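Local structure of gene product PA4716 (1U0K) at residues Ser49-Pro54 with Arg64-Glu69; Asp93-Trp98 with Arg110-Gly115; Tyr166-Val171 with Gly226-Tyr231; Leu215-Ala220 with Arg250-Pro255. The protein is of unknown function but may act as an isomerase with the diaminopimelate-epimerase-like fold of the PhzF family. All coordinates share one frame; numbering follows the deposited sequence.

How the contacts relate
Contacts 1 and 2 are both antiparallel hairpins, and their strands 60-67 and 96-101 lie side by side in the same sheet. Contact 1 is almost wholly buried and sets aliphatic and aromatic side chains between helices, whereas contact 2, farther from the centre of the chain, trades apolar packing for charged and polar pairs. Contact 3, on the other side of the chain's centre from contact 1, is a buried helix-on-strand contact without a hydrogen bond across it. Contact 4 joins two loops and is partly buried; like contact 1 it comes close to E48, the predicted active-site residue. Contacts 3 and 4 alternate along the chain, with helix 222-234 following 215-220 after one residue.

Contact 1. Residues Ser49-Pro54 with Arg64-Glu69; sequences SIFLLP and RIFTLE
F51 and F66 meet across two antiparallel strands, F51 CE1 lying 3.8 Å from F66 CD1 with the ring planes at 88° and the approach oblique. Both rings rise on the same face as S49 and R64. Four backbone bonds fix this register: S49 and F66 exchange a pair, N of S49 to O of F66 at 3.0 Å, and F51 and R64 another, N of F51 to O of R64 at 2.8 Å. The R64 carbonyl oxygen also lies at the edge of the F51 ring, in its plane. On the other face, the non-hydrogen-bonded pair I50 and I65 touches through I50 CD1 and I65 CG1, 3.9 Å apart; a chi1 of 178° places the CG1-CD1 arm of I50 where both atoms meet I65 CG1. Branched aliphatic chains suit this buried face, which P78 and L79 of helix 78-90 cover. T41 of helix 34-44 packs on both phenylalanines, and F26 stacks on F51. Bends at chi2 and chi3 carry the R64 guanidinium to salt bridges with E71 and D34. I65 also lies beside E48, the predicted active-site residue, so this beta hairpin, strands 48-54 and 60-67, borders the probable catalytic site of a PhzF-type fold.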
loop_
_atom_site.group_PDB
_atom_site.type_symbol
_atom_site.label_atom_id
_atom_site.label_comp_id
_atom_site.label_asym_id
_atom_site.label_seq_id
_atom_site.Cartn_x
_atom_site.Cartn_y
_atom_site.Cartn_z
ATOM N N SER A 49 -10.386 1.174 0.948
ATOM C CA SER A 49 -11.355 0.560 0.033
ATOM C C SER A 49 -12.754 0.765 0.616
ATOM O O SER A 49 -12.928 0.814 1.828
ATOM C CB SER A 49 -11.105 -0.935 -0.169
ATOM O OG SER A 49 -9.936 -1.190 -0.939
ATOM N N ILE A 50 -13.745 0.881 -0.264
ATOM C CA ILE A 50 -15.142 1.006 0.147
ATOM C C ILE A 50 -15.965 -0.082 -0.522
ATOM O O ILE A 50 -15.755 -0.410 -1.696
ATOM C CB ILE A 50 -15.708 2.436 -0.148
ATOM C CG1 ILE A 50 -17.186 2.527 0.238
ATOM C CG2 ILE A 50 -15.486 2.854 -1.601
ATOM C CD1 ILE A 50 -17.686 3.924 0.380
ATOM N N PHE A 51 -16.885 -0.640 0.254
ATOM C CA PHE A 51 -17.711 -1.783 -0.134
ATOM C C PHE A 51 -19.165 -1.352 -0.052
ATOM O O PHE A 51 -19.602 -0.891 0.997
ATOM C CB PHE A 51 -17.437 -2.967 0.804
ATOM C CG PHE A 51 -16.015 -3.453 0.747
ATOM C CD1 PHE A 51 -15.034 -2.824 1.503
ATOM C CD2 PHE A 51 -15.645 -4.504 -0.085
ATOM C CE1 PHE A 51 -13.718 -3.225 1.420
ATOM C CE2 PHE A 51 -14.316 -4.896 -0.173
ATOM C CZ PHE A 51 -13.359 -4.255 0.590
ATOM N N LEU A 52 -19.883 -1.468 -1.164
ATOM C CA LEU A 52 -21.285 -1.050 -1.254
ATOM C C LEU A 52 -22.225 -2.241 -1.198
ATOM O O LEU A 52 -21.978 -3.286 -1.793
ATOM C CB LEU A 52 -21.531 -0.249 -2.533
ATOM C CG LEU A 52 -20.646 0.986 -2.760
ATOM C CD1 LEU A 52 -20.999 1.712 -4.063
ATOM C CD2 LEU A 52 -20.719 1.960 -1.595
ATOM N N LEU A 53 -23.332 -2.055 -0.489
ATOM C CA LEU A 53 -24.344 -3.091 -0.318
ATOM C C LEU A 53 -25.667 -2.517 -0.844
ATOM O O LEU A 53 -26.269 -1.649 -0.203
ATOM C CB LEU A 53 -24.440 -3.496 1.146
ATOM C CG LEU A 53 -23.079 -3.881 1.761
ATOM C CD1 LEU A 53 -23.113 -3.859 3.274
ATOM C CD2 LEU A 53 -22.635 -5.246 1.241
ATOM N N PRO A 54 -26.096 -2.968 -2.020
ATOM C CA PRO A 54 -27.357 -2.489 -2.592
ATOM C C PRO A 54 -28.557 -2.988 -1.796
ATOM O O PRO A 54 -28.486 -3.970 -1.059
ATOM C CB PRO A 54 -27.365 -3.087 -4.004
ATOM C CG PRO A 54 -26.520 -4.294 -3.907
ATOM C CD PRO A 54 -25.452 -3.975 -2.889
ATOM N N ARG A 64 -19.284 0.268 3.673
ATOM C CA ARG A 64 -18.307 -0.124 4.669
ATOM C C ARG A 64 -16.956 0.359 4.142
ATOM O O ARG A 64 -16.611 0.088 2.989
ATOM C CB ARG A 64 -18.277 -1.644 4.854
ATOM C CG ARG A 64 -19.608 -2.324 5.191
ATOM C CD ARG A 64 -20.028 -2.197 6.624
ATOM N NE ARG A 64 -19.121 -2.826 7.583
ATOM C CZ ARG A 64 -19.103 -4.110 7.910
ATOM N NH1 ARG A 64 -19.907 -4.991 7.333
ATOM N NH2 ARG A 64 -18.244 -4.517 8.831
ATOM N N ILE A 65 -16.226 1.095 4.972
ATOM C CA ILE A 65 -14.927 1.653 4.603
ATOM C C ILE A 65 -13.848 1.055 5.476
ATOM O O ILE A 65 -13.982 1.012 6.694
ATOM C CB ILE A 65 -14.911 3.191 4.754
ATOM C CG1 ILE A 65 -15.953 3.855 3.854
ATOM C CG2 ILE A 65 -13.535 3.732 4.446
ATOM C CD1 ILE A 65 -16.204 5.317 4.185
ATOM N N PHE A 66 -12.779 0.576 4.844
ATOM C CA PHE A 66 -11.643 0.012 5.544
ATOM C C PHE A 66 -10.345 0.665 5.122
ATOM O O PHE A 66 -10.134 0.954 3.942
ATOM C CB PHE A 66 -11.509 -1.476 5.251
ATOM C CG PHE A 66 -12.621 -2.316 5.804
ATOM C CD1 PHE A 66 -13.839 -2.380 5.161
ATOM C CD2 PHE A 66 -12.422 -3.076 6.949
ATOM C CE1 PHE A 66 -14.855 -3.170 5.678
ATOM C CE2 PHE A 66 -13.440 -3.860 7.469
ATOM C CZ PHE A 66 -14.650 -3.902 6.834
ATOM N N THR A 67 -9.460 0.857 6.095
ATOM C CA THR A 67 -8.040 1.044 5.805
ATOM C C THR A 67 -7.352 -0.312 5.894
ATOM O O THR A 67 -7.970 -1.311 6.210
ATOM C CB THR A 67 -7.367 2.021 6.781
ATOM O OG1 THR A 67 -7.341 1.432 8.086
ATOM C CG2 THR A 67 -8.117 3.311 6.912
ATOM N N LEU A 68 -6.048 -0.344 5.666
ATOM C CA LEU A 68 -5.319 -1.590 5.811
ATOM C C LEU A 68 -5.250 -2.016 7.275
ATOM O O LEU A 68 -4.964 -3.172 7.557
ATOM C CB LEU A 68 -3.915 -1.498 5.194
ATOM C CG LEU A 68 -3.905 -1.936 3.730
ATOM C CD1 LEU A 68 -4.483 -0.874 2.832
ATOM C CD2 LEU A 68 -2.513 -2.306 3.269
ATOM N N GLU A 69 -5.530 -1.094 8.193
ATOM C CA GLU A 69 -5.478 -1.397 9.628
ATOM C C GLU A 69 -6.812 -1.874 10.197
ATOM O O GLU A 69 -6.843 -2.816 10.998
ATOM C CB GLU A 69 -4.983 -0.168 10.400
ATOM C CG GLU A 69 -3.475 0.040 10.308
ATOM C CD GLU A 69 -3.032 0.934 9.166
ATOM O OE1 GLU A 69 -3.778 1.090 8.171
ATOM O OE2 GLU A 69 -1.910 1.484 9.264
#

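Contact 2. Residues Asp93-Trp98 with Arg110-Gly115; sequences DNEQHW and RSVRAG
E95 reaches across to R110 with its chain extended beyond CG, its carboxylate plane turned 47° from the guanidinium. The salt bridge between E95 OE2 and R110 NH1 is 3.0 Å long, but its hydrogen bond is weak, bent to 122° at the hydrogen. R110 also uses NH2 for a salt bridge to E121, which would share its positive charge between two acids. The aliphatic part of E95 rests on V112, CG to CG1 at 3.8 Å, so a long acidic chain serves both apolar and charged neighbours at this partly exposed edge. H97, the non-hydrogen-bonded partner of R110, crosses it obliquely, its CD2 4.2 Å from R110 CB.

The opposite face carries Q96, S111 and W98. S111 OG, set between its backbone N and carbonyl carbon (chi1 58°), lies at the edge of the indole, 3.0 Å from W98 NE1, although the position of this hydroxyl is less certain. A small polar residue suits the place at the N-H edge of so large a ring, whose other neighbours include R59 in a cation-pi contact. Q96 and S111 exchange backbone bonds, N of Q96 to O of S111 at 2.9 Å. Where the strands part, a water joins D93 O to R113 N, at the open end of the beta hairpin formed by strands 96-101 and 106-114.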
loop_
_atom_site.group_PDB
_atom_site.type_symbol
_atom_site.label_atom_id
_atom_site.label_comp_id
_atom_site.label_asym_id
_atom_site.label_seq_id
_atom_site.Cartn_x
_atom_site.Cartn_y
_atom_site.Cartn_z
ATOM N N ASP A 93 -27.196 12.312 -17.904
ATOM C CA ASP A 93 -26.364 13.499 -18.104
ATOM C C ASP A 93 -26.573 14.523 -17.000
ATOM O O ASP A 93 -25.778 15.440 -16.837
ATOM C CB ASP A 93 -26.682 14.149 -19.451
ATOM C CG ASP A 93 -26.376 13.243 -20.625
ATOM O OD1 ASP A 93 -27.297 12.536 -21.093
ATOM O OD2 ASP A 93 -25.244 13.176 -21.149
ATOM N N ASN A 94 -27.656 14.362 -16.255
ATOM C CA ASN A 94 -28.052 15.310 -15.225
ATOM C C ASN A 94 -27.413 15.011 -13.877
ATOM O O ASN A 94 -26.920 13.901 -13.644
ATOM C CB ASN A 94 -29.574 15.288 -15.055
ATOM C CG ASN A 94 -30.116 13.890 -14.718
ATOM O OD1 ASN A 94 -29.991 12.943 -15.514
ATOM N ND2 ASN A 94 -30.722 13.761 -13.538
ATOM N N GLU A 95 -27.446 16.002 -12.993
ATOM C CA GLU A 95 -27.025 15.827 -11.609
ATOM C C GLU A 95 -27.761 14.643 -10.989
ATOM O O GLU A 95 -28.958 14.467 -11.198
ATOM C CB GLU A 95 -27.305 17.090 -10.792
ATOM C CG GLU A 95 -26.758 17.044 -9.375
ATOM C CD GLU A 95 -26.982 18.337 -8.614
ATOM O OE1 GLU A 95 -28.100 18.624 -8.183
ATOM O OE2 GLU A 95 -25.926 19.113 -8.444
ATOM N N GLN A 96 -27.031 13.831 -10.234
ATOM C CA GLN A 96 -27.591 12.669 -9.558
ATOM C C GLN A 96 -27.408 12.849 -8.061
ATOM O O GLN A 96 -26.422 13.444 -7.628
ATOM C CB GLN A 96 -26.875 11.396 -10.014
ATOM C CG GLN A 96 -26.931 11.148 -11.511
ATOM C CD GLN A 96 -28.332 10.869 -12.014
ATOM O OE1 GLN A 96 -29.046 10.079 -11.369
ATOM N NE2 GLN A 96 -28.730 11.445 -13.057
ATOM N N HIS A 97 -28.366 12.340 -7.291
ATOM C CA HIS A 97 -28.335 12.374 -5.837
ATOM C C HIS A 97 -28.314 10.955 -5.275
ATOM O O HIS A 97 -28.934 10.051 -5.819
ATOM C CB HIS A 97 -29.545 13.138 -5.295
ATOM C CG HIS A 97 -29.580 14.570 -5.719
ATOM N ND1 HIS A 97 -30.040 14.968 -6.955
ATOM C CD2 HIS A 97 -29.212 15.699 -5.070
ATOM C CE1 HIS A 97 -29.952 16.283 -7.050
ATOM N NE2 HIS A 97 -29.454 16.750 -5.920
ATOM N N TRP A 98 -27.570 10.781 -4.188
ATOM C CA TRP A 98 -27.305 9.483 -3.582
ATOM C C TRP A 98 -27.362 9.608 -2.073
ATOM O O TRP A 98 -27.099 10.672 -1.526
ATOM C CB TRP A 98 -25.900 8.989 -3.966
ATOM C CG TRP A 98 -25.610 9.106 -5.399
ATOM C CD1 TRP A 98 -24.870 10.071 -6.017
ATOM C CD2 TRP A 98 -26.063 8.223 -6.427
ATOM N NE1 TRP A 98 -24.842 9.840 -7.369
ATOM C CE2 TRP A 98 -25.560 8.709 -7.648
ATOM C CE3 TRP A 98 -26.840 7.061 -6.439
ATOM C CZ2 TRP A 98 -25.826 8.085 -8.871
ATOM C CZ3 TRP A 98 -27.108 6.450 -7.659
ATOM C CH2 TRP A 98 -26.598 6.960 -8.848
ATOM N N ARG A 110 -24.152 14.325 -4.020
ATOM C CA ARG A 110 -24.548 14.650 -5.378
ATOM C C ARG A 110 -23.354 14.451 -6.305
ATOM O O ARG A 110 -22.201 14.600 -5.902
ATOM C CB ARG A 110 -25.067 16.091 -5.456
ATOM C CG ARG A 110 -24.036 17.157 -5.235
ATOM C CD ARG A 110 -24.608 18.585 -5.282
ATOM N NE ARG A 110 -23.543 19.590 -5.328
ATOM C CZ ARG A 110 -22.814 19.880 -6.406
ATOM N NH1 ARG A 110 -23.026 19.271 -7.567
ATOM N NH2 ARG A 110 -21.859 20.800 -6.322
ATOM N N SER A 111 -23.630 14.094 -7.543
ATOM C CA SER A 111 -22.595 13.969 -8.544
ATOM C C SER A 111 -23.034 14.546 -9.875
ATOM O O SER A 111 -24.198 14.466 -10.245
ATOM C CB SER A 111 -22.205 12.504 -8.726
ATOM O OG SER A 111 -23.330 11.732 -9.092
ATOM N N VAL A 112 -22.071 15.107 -10.595
ATOM C CA VAL A 112 -22.268 15.586 -11.954
ATOM C C VAL A 112 -21.128 15.087 -12.834
ATOM O O VAL A 112 -20.037 14.783 -12.354
ATOM C CB VAL A 112 -22.329 17.132 -12.004
ATOM C CG1 VAL A 112 -23.547 17.652 -11.239
ATOM C CG2 VAL A 112 -21.050 17.754 -11.448
ATOM N N ARG A 113 -21.388 14.978 -14.125
ATOM C CA ARG A 113 -20.331 14.703 -15.080
ATOM C C ARG A 113 -19.443 15.932 -15.211
ATOM O O ARG A 113 -19.923 17.071 -15.151
ATOM C CB ARG A 113 -20.926 14.318 -16.434
ATOM C CG ARG A 113 -21.730 13.048 -16.390
ATOM C CD ARG A 113 -22.136 12.528 -17.749
ATOM N NE ARG A 113 -22.940 11.318 -17.628
ATOM C CZ ARG A 113 -22.450 10.091 -17.450
ATOM N NH1 ARG A 113 -21.137 9.874 -17.394
ATOM N NH2 ARG A 113 -23.284 9.064 -17.351
ATOM N N ALA A 114 -18.148 15.696 -15.365
ATOM C CA ALA A 114 -17.171 16.765 -15.499
ATOM C C ALA A 114 -16.000 16.263 -16.324
ATOM O O ALA A 114 -15.169 15.505 -15.831
ATOM C CB ALA A 114 -16.692 17.232 -14.132
ATOM N N GLY A 115 -15.952 16.681 -17.583
ATOM C CA GLY A 115 -14.875 16.307 -18.481
ATOM C C GLY A 115 -14.797 14.805 -18.665
ATOM O O GLY A 115 -15.788 14.172 -19.024
HETATM O O HOH W 1 -24.105 15.786 -14.683
#

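Contact 3. Residues Tyr166-Val171 with Gly226-Tyr231; sequences YLLLPV and GPVAAY
Strand 166-170 packs against helix 226-231 with their axes 9.8 Å apart at closest approach and their N-to-C directions at 50°, and the nearest CA atoms are those of L168 and V228. This is helix-on-sheet packing in the PhzF fold: strand 166-170, bonded to strands 158-161 and 196-201, offers one face of its side chains to helix 222-234. No hydrogen bond spans the gap, and apolar side chains do the joining.

L168 stands at the middle, and its two methyls part company. CD1 rests against the P227 carbonyl oxygen, 3.8 Å away, and Y231 CB at 3.6 Å, while CD2 meets V228 CG2 at 4.0 Å. The forked end of a leucine suits this place, because the fork lets one residue meet P227 and Y231 with one methyl and V228 with the other. Its side chain and that of Y231 slide past each other in opposite directions, so CD1 also comes near the root of the ring, at CG and CD1 of the tyrosine. V228 crosses L168 obliquely and also packs against Y198 and L200 of strand 196-201 and L246 of strand 244-248, as a compact branched residue can.

Y231 swings its ring out from the helix toward the strand, with CG anti to the backbone N (chi1 179°). Its long flat side chain thereby reaches P170, which meets it at about a right angle. The ring's polar end is not stranded in this buried setting, since its hydroxyl hydrogen-bonds the backbone oxygen of P156. Beside that hydroxyl, P170 CG lies 3.5 Å from Y231 OH and 4.1 Å from CZ.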
loop_
_atom_site.group_PDB
_atom_site.type_symbol
_atom_site.label_atom_id
_atom_site.label_comp_id
_atom_site.label_asym_id
_atom_site.label_seq_id
_atom_site.Cartn_x
_atom_site.Cartn_y
_atom_site.Cartn_z
ATOM N N TYR A 166 -10.469 14.117 14.668
ATOM C CA TYR A 166 -9.066 14.464 14.499
ATOM C C TYR A 166 -8.670 15.499 15.528
ATOM O O TYR A 166 -9.424 16.415 15.788
ATOM C CB TYR A 166 -8.827 15.062 13.120
ATOM C CG TYR A 166 -8.929 14.061 11.999
ATOM C CD1 TYR A 166 -10.163 13.737 11.448
ATOM C CD2 TYR A 166 -7.794 13.433 11.502
ATOM C CE1 TYR A 166 -10.267 12.819 10.412
ATOM C CE2 TYR A 166 -7.887 12.508 10.464
ATOM C CZ TYR A 166 -9.126 12.205 9.933
ATOM O OH TYR A 166 -9.226 11.288 8.912
ATOM N N LEU A 167 -7.495 15.341 16.113
ATOM C CA LEU A 167 -6.840 16.445 16.807
ATOM C C LEU A 167 -6.216 17.297 15.714
ATOM O O LEU A 167 -5.284 16.876 15.055
ATOM C CB LEU A 167 -5.760 15.914 17.751
ATOM C CG LEU A 167 -5.283 16.721 18.971
ATOM C CD1 LEU A 167 -3.772 16.574 19.163
ATOM C CD2 LEU A 167 -5.718 18.184 18.961
ATOM N N LEU A 168 -6.766 18.488 15.495
ATOM C CA LEU A 168 -6.177 19.445 14.576
ATOM C C LEU A 168 -5.085 20.200 15.332
ATOM O O LEU A 168 -5.340 20.761 16.396
ATOM C CB LEU A 168 -7.239 20.408 14.044
ATOM C CG LEU A 168 -8.482 19.775 13.415
ATOM C CD1 LEU A 168 -9.386 20.855 12.852
ATOM C CD2 LEU A 168 -8.100 18.772 12.321
ATOM N N LEU A 169 -3.870 20.150 14.793
ATOM C CA LEU A 169 -2.691 20.724 15.432
ATOM C C LEU A 169 -2.129 21.820 14.542
ATOM O O LEU A 169 -1.374 21.527 13.629
ATOM C CB LEU A 169 -1.632 19.638 15.642
ATOM C CG LEU A 169 -0.489 20.022 16.582
ATOM C CD1 LEU A 169 -0.986 20.150 18.014
ATOM C CD2 LEU A 169 0.637 19.015 16.481
ATOM N N PRO A 170 -2.529 23.075 14.769
ATOM C CA PRO A 170 -2.034 24.181 13.944
ATOM C C PRO A 170 -0.532 24.402 14.113
ATOM O O PRO A 170 -0.064 24.624 15.234
ATOM C CB PRO A 170 -2.852 25.377 14.435
ATOM C CG PRO A 170 -4.033 24.794 15.089
ATOM C CD PRO A 170 -3.523 23.540 15.745
ATOM N N VAL A 171 0.201 24.280 13.013
ATOM C CA VAL A 171 1.645 24.491 12.967
ATOM C C VAL A 171 1.987 25.466 11.838
ATOM O O VAL A 171 1.130 25.780 11.007
ATOM C CB VAL A 171 2.410 23.163 12.759
ATOM C CG1 VAL A 171 2.178 22.235 13.945
ATOM C CG2 VAL A 171 2.009 22.474 11.453
ATOM N N GLY A 226 -13.611 18.115 6.346
ATOM C CA GLY A 226 -14.775 18.699 6.981
ATOM C C GLY A 226 -14.400 19.421 8.263
ATOM O O GLY A 226 -14.618 20.626 8.363
ATOM N N PRO A 227 -13.861 18.696 9.240
ATOM C CA PRO A 227 -13.378 19.300 10.489
ATOM C C PRO A 227 -12.466 20.495 10.281
ATOM O O PRO A 227 -12.614 21.486 10.997
ATOM C CB PRO A 227 -12.619 18.152 11.149
ATOM C CG PRO A 227 -13.355 16.938 10.686
ATOM C CD PRO A 227 -13.726 17.228 9.268
ATOM N N VAL A 228 -11.542 20.406 9.333
ATOM C CA VAL A 228 -10.616 21.500 9.068
ATOM C C VAL A 228 -11.389 22.732 8.612
ATOM O O VAL A 228 -11.142 23.836 9.108
ATOM C CB VAL A 228 -9.528 21.119 8.018
ATOM C CG1 VAL A 228 -8.809 22.348 7.476
ATOM C CG2 VAL A 228 -8.509 20.164 8.633
ATOM N N ALA A 229 -12.317 22.545 7.678
ATOM C CA ALA A 229 -13.121 23.644 7.159
ATOM C C ALA A 229 -13.911 24.299 8.274
ATOM O O ALA A 229 -13.968 25.526 8.341
ATOM C CB ALA A 229 -14.066 23.157 6.073
ATOM N N ALA A 230 -14.513 23.485 9.139
ATOM C CA ALA A 230 -15.336 23.982 10.242
ATOM C C ALA A 230 -14.483 24.743 11.250
ATOM O O ALA A 230 -14.939 25.733 11.820
ATOM C CB ALA A 230 -16.062 22.846 10.930
ATOM N N TYR A 231 -13.254 24.276 11.452
ATOM C CA TYR A 231 -12.301 24.912 12.358
ATOM C C TYR A 231 -11.909 26.291 11.854
ATOM O O TYR A 231 -11.958 27.269 12.602
ATOM C CB TYR A 231 -11.036 24.054 12.497
ATOM C CG TYR A 231 -9.970 24.648 13.401
ATOM C CD1 TYR A 231 -9.890 24.288 14.739
ATOM C CD2 TYR A 231 -9.040 25.551 12.909
ATOM C CE1 TYR A 231 -8.923 24.831 15.570
ATOM C CE2 TYR A 231 -8.067 26.105 13.731
ATOM C CZ TYR A 231 -8.020 25.741 15.057
ATOM O OH TYR A 231 -7.044 26.292 15.865
#

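Contact 4. Residues Leu215-Ala220 with Arg250-Pro255; sequences LVEDVA and RFLERP
A chi1 of -168° and a straight chain beyond CG carry E217 across L252 at an oblique angle. L252 in turn sets its CG beside its own backbone N (chi1 -68°), which brings CD1 to 3.8 Å from E217 CB and 3.3 Å from the E217 carbonyl oxygen. The aliphatic stem of the glutamate thus serves as an apolar surface for the leucine, while its carboxylate finds polar company. R208 forms a salt bridge to OE1, and a water donates to OE2 at 2.7 Å and accepts from the F251 backbone N at 3.1 Å. These partners would favour a charged carboxylate.

V219 divides its two methyls: CG2 meets L252 CD1 at 3.9 Å, and CG1 lies 3.8 Å from R254 CB. A short branched residue can serve both neighbours at once. The same CG2 lies at the edge of the R254 guanidinium, whose NE bonds to the G20 backbone oxygen and whose NH2 reaches E43 of the second subunit.

The two loops meet where segment 215-220 leads into helix 222-234 and segment 250-255 links strands 244-248 and 256-262, with D218 near E48, the predicted active-site residue at the start of strand 48-54.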
loop_
_atom_site.group_PDB
_atom_site.type_symbol
_atom_site.label_atom_id
_atom_site.label_comp_id
_atom_site.label_asym_id
_atom_site.label_seq_id
_atom_site.Cartn_x
_atom_site.Cartn_y
_atom_site.Cartn_z
ATOM N N LEU A 215 3.736 6.008 9.076
ATOM C CA LEU A 215 4.554 5.407 8.025
ATOM C C LEU A 215 4.048 5.708 6.622
ATOM O O LEU A 215 4.833 6.034 5.734
ATOM C CB LEU A 215 4.624 3.896 8.237
ATOM C CG LEU A 215 5.301 3.454 9.539
ATOM C CD1 LEU A 215 5.218 1.946 9.661
ATOM C CD2 LEU A 215 6.751 3.910 9.597
ATOM N N VAL A 216 2.742 5.584 6.418
ATOM C CA VAL A 216 2.124 5.869 5.129
ATOM C C VAL A 216 1.331 7.167 5.256
ATOM O O VAL A 216 0.459 7.290 6.109
ATOM C CB VAL A 216 1.194 4.724 4.673
ATOM C CG1 VAL A 216 0.639 4.999 3.277
ATOM C CG2 VAL A 216 1.933 3.391 4.686
ATOM N N GLU A 217 1.649 8.142 4.413
ATOM C CA GLU A 217 0.979 9.432 4.442
ATOM C C GLU A 217 -0.216 9.380 3.509
ATOM O O GLU A 217 -0.121 8.850 2.407
ATOM C CB GLU A 217 1.947 10.544 4.017
ATOM C CG GLU A 217 1.424 11.947 4.284
ATOM C CD GLU A 217 2.366 13.041 3.812
ATOM O OE1 GLU A 217 3.543 12.728 3.531
ATOM O OE2 GLU A 217 1.923 14.209 3.720
ATOM N N ASP A 218 -1.346 9.931 3.952
ATOM C CA ASP A 218 -2.552 9.966 3.136
ATOM C C ASP A 218 -2.453 11.158 2.195
ATOM O O ASP A 218 -2.050 12.237 2.613
ATOM C CB ASP A 218 -3.788 10.083 4.039
ATOM C CG ASP A 218 -5.101 9.747 3.324
ATOM O OD1 ASP A 218 -5.104 9.036 2.292
ATOM O OD2 ASP A 218 -6.203 10.149 3.762
ATOM N N VAL A 219 -2.822 10.953 0.937
ATOM C CA VAL A 219 -2.751 11.987 -0.097
ATOM C C VAL A 219 -3.754 13.120 0.165
ATOM O O VAL A 219 -3.410 14.293 0.062
ATOM C CB VAL A 219 -3.006 11.384 -1.501
ATOM C CG1 VAL A 219 -3.092 12.469 -2.568
ATOM C CG2 VAL A 219 -1.921 10.350 -1.855
ATOM N N ALA A 220 -4.996 12.765 0.487
ATOM C CA ALA A 220 -6.072 13.746 0.612
ATOM C C ALA A 220 -7.224 13.155 1.421
ATOM O O ALA A 220 -7.905 12.250 0.948
ATOM C CB ALA A 220 -6.553 14.179 -0.764
ATOM N N ARG A 250 1.122 17.189 -1.468
ATOM C CA ARG A 250 2.264 17.659 -2.256
ATOM C C ARG A 250 3.591 17.023 -1.830
ATOM O O ARG A 250 4.491 16.877 -2.652
ATOM C CB ARG A 250 2.334 19.195 -2.268
ATOM C CG ARG A 250 3.131 19.860 -1.163
ATOM C CD ARG A 250 3.313 21.360 -1.393
ATOM N NE ARG A 250 3.497 22.105 -0.150
ATOM C CZ ARG A 250 4.660 22.250 0.485
ATOM N NH1 ARG A 250 5.783 21.721 0.004
ATOM N NH2 ARG A 250 4.700 22.946 1.614
ATOM N N PHE A 251 3.701 16.631 -0.562
ATOM C CA PHE A 251 4.898 15.942 -0.063
ATOM C C PHE A 251 4.983 14.483 -0.535
ATOM O O PHE A 251 6.009 13.827 -0.355
ATOM C CB PHE A 251 4.960 16.004 1.466
ATOM C CG PHE A 251 5.054 17.405 2.012
ATOM C CD1 PHE A 251 3.914 18.080 2.429
ATOM C CD2 PHE A 251 6.281 18.055 2.092
ATOM C CE1 PHE A 251 3.993 19.375 2.921
ATOM C CE2 PHE A 251 6.364 19.351 2.586
ATOM C CZ PHE A 251 5.220 20.010 3.004
ATOM N N LEU A 252 3.896 13.980 -1.115
ATOM C CA LEU A 252 3.872 12.678 -1.790
ATOM C C LEU A 252 3.914 12.814 -3.314
ATOM O O LEU A 252 3.676 11.840 -4.036
ATOM C CB LEU A 252 2.598 11.926 -1.404
ATOM C CG LEU A 252 2.519 11.484 0.050
ATOM C CD1 LEU A 252 1.067 11.270 0.442
ATOM C CD2 LEU A 252 3.346 10.218 0.258
ATOM N N GLU A 253 4.201 14.022 -3.799
ATOM C CA GLU A 253 4.171 14.342 -5.226
ATOM C C GLU A 253 2.804 14.060 -5.876
ATOM O O GLU A 253 2.711 13.760 -7.070
ATOM C CB GLU A 253 5.316 13.627 -5.962
ATOM C CG GLU A 253 6.547 14.504 -6.134
ATOM C CD GLU A 253 7.145 14.943 -4.814
ATOM O OE1 GLU A 253 7.837 14.126 -4.167
ATOM O OE2 GLU A 253 6.924 16.108 -4.421
ATOM N N ARG A 254 1.750 14.184 -5.071
ATOM C CA ARG A 254 0.369 14.079 -5.536
ATOM C C ARG A 254 -0.448 15.244 -4.967
ATOM O O ARG A 254 -1.407 15.036 -4.216
ATOM C CB ARG A 254 -0.233 12.726 -5.131
ATOM C CG ARG A 254 0.213 11.591 -6.050
ATOM C CD ARG A 254 -0.182 10.205 -5.588
ATOM N NE ARG A 254 -1.474 9.785 -6.137
ATOM C CZ ARG A 254 -1.661 9.214 -7.333
ATOM N NH1 ARG A 254 -0.641 8.949 -8.137
ATOM N NH2 ARG A 254 -2.889 8.875 -7.714
ATOM N N PRO A 255 -0.079 16.471 -5.340
ATOM C CA PRO A 255 -0.784 17.654 -4.848
ATOM C C PRO A 255 -2.240 17.599 -5.286
ATOM O O PRO A 255 -2.535 17.297 -6.445
ATOM C CB PRO A 255 -0.038 18.818 -5.509
ATOM C CG PRO A 255 0.609 18.224 -6.705
ATOM C CD PRO A 255 0.991 16.833 -6.284
HETATM O O HOH W 2 1.546 15.774 1.553
#